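Local coordinates for protein TetR-family transcriptional regulator (Pectobacterium atrosepticum, PDB 2HYT) that probably binds DNA through an N-terminal helix-turn-helix motif and regulates transcription, as other TetR-family regulators do, at residues A[56-68]-A[107-119]. Sequence-based numbering, arbitrary orientation.
With EDO (1,2-ethanediol), chain C.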
loop_
_atom_site.group_PDB
_atom_site.type_symbol
_atom_site.label_atom_id
_atom_site.label_comp_id
_atom_site.label_asym_id
_atom_site.label_seq_id
_atom_site.Cartn_x
_atom_site.Cartn_y
_atom_site.Cartn_z
ATOM N N LYS A 56 10.428 20.632 5.136
ATOM C CA LYS A 56 8.982 20.504 4.951
ATOM C C LYS A 56 8.532 19.064 5.004
ATOM O O LYS A 56 7.527 18.759 5.609
ATOM C CB LYS A 56 8.555 21.177 3.622
ATOM C CG LYS A 56 7.062 21.432 3.502
ATOM C CD LYS A 56 6.763 22.041 2.148
ATOM C CE LYS A 56 5.301 22.362 2.038
ATOM N NZ LYS A 56 5.012 22.764 0.663
ATOM N N LYS A 57 9.277 18.157 4.393
ATOM C CA LYS A 57 8.912 16.757 4.438
ATOM C C LYS A 57 8.884 16.218 5.867
ATOM O O LYS A 57 8.049 15.417 6.245
ATOM C CB LYS A 57 9.887 15.936 3.592
ATOM C CG LYS A 57 9.772 16.221 2.120
ATOM C CD LYS A 57 10.736 15.259 1.369
ATOM C CE LYS A 57 10.836 15.550 -0.138
ATOM N NZ LYS A 57 11.753 14.541 -0.794
ATOM N N GLY A 58 9.840 16.676 6.663
ATOM C CA GLY A 58 9.901 16.296 8.069
ATOM C C GLY A 58 8.654 16.760 8.855
ATOM O O GLY A 58 8.101 16.082 9.705
ATOM N N LEU A 59 8.243 17.994 8.565
ATOM C CA LEU A 59 7.023 18.555 9.131
ATOM C C LEU A 59 5.821 17.711 8.712
ATOM O O LEU A 59 4.988 17.313 9.553
ATOM C CB LEU A 59 6.874 20.000 8.709
ATOM C CG LEU A 59 5.604 20.704 9.204
ATOM C CD1 LEU A 59 5.345 20.548 10.721
ATOM C CD2 LEU A 59 5.664 22.226 8.752
ATOM N N LEU A 60 5.732 17.439 7.411
ATOM C CA LEU A 60 4.640 16.611 6.908
ATOM C C LEU A 60 4.604 15.254 7.638
ATOM O O LEU A 60 3.534 14.792 8.064
ATOM C CB LEU A 60 4.727 16.379 5.408
ATOM C CG LEU A 60 3.583 15.555 4.802
ATOM C CD1 LEU A 60 2.202 16.197 4.993
ATOM C CD2 LEU A 60 3.890 15.242 3.315
ATOM N N ALA A 61 5.755 14.605 7.801
ATOM C CA ALA A 61 5.786 13.308 8.495
ATOM C C ALA A 61 5.264 13.425 9.906
ATOM O O ALA A 61 4.483 12.568 10.394
ATOM C CB ALA A 61 7.196 12.705 8.454
ATOM N N ALA A 62 5.607 14.532 10.562
ATOM C CA ALA A 62 5.211 14.725 11.931
ATOM C C ALA A 62 3.698 14.947 12.043
ATOM O O ALA A 62 3.079 14.511 12.981
ATOM C CB ALA A 62 5.998 15.891 12.571
ATOM N N VAL A 63 3.140 15.716 11.112
ATOM C CA VAL A 63 1.699 15.937 11.001
ATOM C C VAL A 63 0.993 14.612 10.762
ATOM O O VAL A 63 -0.006 14.311 11.433
ATOM C CB VAL A 63 1.399 16.920 9.882
ATOM C CG1 VAL A 63 -0.071 16.891 9.505
ATOM C CG2 VAL A 63 1.877 18.376 10.289
ATOM N N VAL A 64 1.504 13.831 9.810
ATOM C CA VAL A 64 0.916 12.506 9.509
ATOM C C VAL A 64 0.903 11.584 10.749
ATOM O O VAL A 64 -0.130 10.961 11.043
ATOM C CB VAL A 64 1.621 11.847 8.325
ATOM C CG1 VAL A 64 1.291 10.374 8.243
ATOM C CG2 VAL A 64 1.269 12.594 7.010
ATOM N N GLU A 65 2.004 11.528 11.489
ATOM C CA GLU A 65 2.071 10.752 12.720
ATOM C C GLU A 65 0.932 11.124 13.685
ATOM O O GLU A 65 0.294 10.237 14.272
ATOM C CB GLU A 65 3.427 10.912 13.379
ATOM C CG GLU A 65 3.549 10.237 14.729
ATOM C CD GLU A 65 4.917 10.420 15.363
ATOM O OE1 GLU A 65 5.499 11.534 15.270
ATOM O OE2 GLU A 65 5.380 9.460 16.013
ATOM N N GLN A 66 0.660 12.425 13.854
ATOM C CA GLN A 66 -0.408 12.868 14.749
ATOM C C GLN A 66 -1.767 12.459 14.219
ATOM O O GLN A 66 -2.606 11.962 14.957
ATOM C CB GLN A 66 -0.443 14.374 14.881
ATOM C CG GLN A 66 0.403 14.966 15.934
ATOM C CD GLN A 66 -0.042 16.385 16.229
ATOM O OE1 GLN A 66 -0.616 17.062 15.371
ATOM N NE2 GLN A 66 0.169 16.825 17.454
ATOM N N ILE A 67 -1.983 12.708 12.942
ATOM C CA ILE A 67 -3.215 12.311 12.304
ATOM C C ILE A 67 -3.438 10.798 12.436
ATOM O O ILE A 67 -4.547 10.375 12.779
ATOM C CB ILE A 67 -3.261 12.721 10.830
ATOM C CG1 ILE A 67 -3.262 14.245 10.708
ATOM C CG2 ILE A 67 -4.514 12.186 10.168
ATOM C CD1 ILE A 67 -3.140 14.795 9.237
ATOM N N ASP A 68 -2.413 10.001 12.206
ATOM C CA ASP A 68 -2.497 8.539 12.313
ATOM C C ASP A 68 -2.970 8.125 13.705
ATOM O O ASP A 68 -3.838 7.249 13.848
ATOM C CB ASP A 68 -1.128 7.918 12.069
ATOM C CG ASP A 68 -0.746 7.847 10.585
ATOM O OD1 ASP A 68 -1.568 8.158 9.708
ATOM O OD2 ASP A 68 0.419 7.474 10.329
ATOM N N ARG A 107 -6.602 15.023 1.964
ATOM C CA ARG A 107 -5.560 15.832 1.364
ATOM C C ARG A 107 -4.202 15.488 1.930
ATOM O O ARG A 107 -3.329 15.017 1.196
ATOM C CB ARG A 107 -5.897 17.287 1.573
ATOM C CG ARG A 107 -7.032 17.728 0.630
ATOM C CD ARG A 107 -7.173 19.245 0.635
ATOM N NE ARG A 107 -7.759 19.712 1.877
ATOM C CZ ARG A 107 -7.773 20.980 2.301
ATOM N NH1 ARG A 107 -7.191 21.950 1.603
ATOM N NH2 ARG A 107 -8.381 21.271 3.453
ATOM N N ILE A 108 -4.047 15.662 3.246
ATOM C CA ILE A 108 -2.726 15.506 3.878
ATOM C C ILE A 108 -2.188 14.063 3.804
ATOM O O ILE A 108 -1.031 13.838 3.458
ATOM C CB ILE A 108 -2.748 15.962 5.338
ATOM C CG1 ILE A 108 -3.092 17.460 5.412
ATOM C CG2 ILE A 108 -1.387 15.645 6.017
ATOM C CD1 ILE A 108 -2.058 18.342 4.727
ATOM N N VAL A 109 -3.039 13.083 4.123
ATOM C CA VAL A 109 -2.619 11.685 4.188
ATOM C C VAL A 109 -2.714 11.038 2.805
ATOM O O VAL A 109 -1.770 10.460 2.327
ATOM C CB VAL A 109 -3.445 10.894 5.219
ATOM C CG1 VAL A 109 -3.128 9.372 5.192
ATOM C CG2 VAL A 109 -3.290 11.471 6.619
ATOM N N LEU A 110 -3.875 11.123 2.150
ATOM C CA LEU A 110 -4.112 10.296 0.962
ATOM C C LEU A 110 -3.654 10.888 -0.342
ATOM O O LEU A 110 -3.616 10.181 -1.371
ATOM C CB LEU A 110 -5.600 9.893 0.919
ATOM C CG LEU A 110 -6.127 9.080 2.101
ATOM C CD1 LEU A 110 -7.643 8.978 1.992
ATOM C CD2 LEU A 110 -5.508 7.677 2.165
ATOM N N ARG A 111 -3.289 12.174 -0.327
ATOM C CA ARG A 111 -2.758 12.864 -1.504
ATOM C C ARG A 111 -1.293 13.301 -1.226
ATOM O O ARG A 111 -0.338 12.860 -1.879
ATOM C CB ARG A 111 -3.674 14.022 -1.885
ATOM C CG ARG A 111 -5.008 13.513 -2.451
ATOM C CD ARG A 111 -5.863 14.662 -2.859
ATOM N NE ARG A 111 -7.187 14.216 -3.272
ATOM C CZ ARG A 111 -8.224 15.026 -3.466
ATOM N NH1 ARG A 111 -8.095 16.344 -3.332
ATOM N NH2 ARG A 111 -9.400 14.512 -3.802
ATOM N N ASP A 112 -1.111 14.152 -0.223
ATOM C CA ASP A 112 0.199 14.763 0.005
ATOM C C ASP A 112 1.215 13.744 0.506
ATOM O O ASP A 112 2.287 13.608 -0.080
ATOM C CB ASP A 112 0.082 15.924 0.997
ATOM C CG ASP A 112 -0.782 17.043 0.482
ATOM O OD1 ASP A 112 -0.701 17.394 -0.707
ATOM O OD2 ASP A 112 -1.521 17.610 1.288
ATOM N N ALA A 113 0.932 13.072 1.620
ATOM C CA ALA A 113 1.869 12.069 2.142
ATOM C C ALA A 113 2.086 10.951 1.131
ATOM O O ALA A 113 3.184 10.393 1.042
ATOM C CB ALA A 113 1.397 11.465 3.477
ATOM N N ARG A 114 1.029 10.584 0.405
ATOM C CA ARG A 114 1.162 9.587 -0.666
ATOM C C ARG A 114 2.234 9.975 -1.670
ATOM O O ARG A 114 3.145 9.178 -1.945
ATOM C CB ARG A 114 -0.178 9.404 -1.399
ATOM C CG ARG A 114 -0.224 8.119 -2.155
ATOM C CD ARG A 114 -1.368 8.061 -3.125
ATOM N NE ARG A 114 -1.454 6.704 -3.641
ATOM C CZ ARG A 114 -2.361 6.319 -4.542
ATOM N NH1 ARG A 114 -3.220 7.185 -5.040
ATOM N NH2 ARG A 114 -2.376 5.076 -4.949
ATOM N N ALA A 115 2.156 11.201 -2.182
ATOM C CA ALA A 115 3.075 11.669 -3.226
ATOM C C ALA A 115 4.460 12.008 -2.684
ATOM O O ALA A 115 5.479 11.756 -3.329
ATOM C CB ALA A 115 2.491 12.946 -3.893
ATOM N N VAL A 116 4.498 12.581 -1.482
ATOM C CA VAL A 116 5.741 13.141 -0.921
ATOM C C VAL A 116 6.552 12.133 -0.111
ATOM O O VAL A 116 7.808 12.112 -0.180
ATOM C CB VAL A 116 5.420 14.366 -0.039
ATOM C CG1 VAL A 116 6.651 14.866 0.733
ATOM C CG2 VAL A 116 4.859 15.531 -0.900
ATOM N N LEU A 117 5.869 11.322 0.678
ATOM C CA LEU A 117 6.532 10.392 1.589
ATOM C C LEU A 117 6.418 8.943 1.136
ATOM O O LEU A 117 7.056 8.088 1.746
ATOM C CB LEU A 117 5.994 10.512 3.011
ATOM C CG LEU A 117 6.046 11.895 3.654
ATOM C CD1 LEU A 117 5.295 11.825 4.997
ATOM C CD2 LEU A 117 7.461 12.374 3.797
ATOM N N GLY A 118 5.658 8.684 0.079
ATOM C CA GLY A 118 5.417 7.324 -0.389
ATOM C C GLY A 118 4.369 6.576 0.399
ATOM O O GLY A 118 4.394 5.341 0.488
ATOM N N GLY A 119 3.400 7.284 0.954
ATOM C CA GLY A 119 2.364 6.652 1.753
ATOM C C GLY A 119 2.793 6.318 3.167
ATOM O O GLY A 119 3.767 6.878 3.674
HETATM C C1 EDO C . -6.233 2.429 -7.158
HETATM O O1 EDO C . -6.598 3.255 -8.271
HETATM C C2 EDO C . -5.593 3.350 -6.127
HETATM O O2 EDO C . -4.455 4.007 -6.691
HETATM O O HOH W 1 9.590 13.320 -1.949
#
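L60 and I108 interlock as reciprocal knobs into holes where helix 56-68 meets helix 107-117, the two running roughly antiparallel (147° between their directions) with their axes 10.2 Å apart. L60, its CG anti to the backbone N (chi1 -178°), splits its two methyls between partners: the L60 and I108 side chains pass in opposite directions, L60 CD1 3.8 Å from I108 CG2, while L60 CD2 drops into the pocket formed by A113, V116 and L117, 3.8 Å from V116 CB. I108 answers with its CG2 branch, which sits among L60, V63, V64 and I67; the I67 side chain crosses that of I108 at about a right angle, I67 CD1 3.8 Å from I108 CG2. Beside this core, V64 CG2 rests on A113 CB at 3.7 Å, and I67 CG2 meets V109 CG2 at 3.8 Å. L117 lies along the border, its CD1 against A61 CA and its CD2 near K57 O. No direct hydrogen bond joins the helices, but K57, extended beyond CG, brushes V116 CG1 and carries NZ to a water that donates to V116 O. Within the second helix a pi-type turn spans 107-113, and R107 O takes both R111 N and D112 N. R114, whose CB points away from helix 56-68, salt-bridges E170; its NH2 hydrogen-bonds Q125 of the second subunit and an ethanediol, probably from the crystallisation liquor. The pair thus joins the first turns of helix 56-81, which follows the predicted helix-turn-helix, to helix 103-117; helix 7-28 packs on V63, Y30 touches L60 and V116, and helix 150-170 lies against L110.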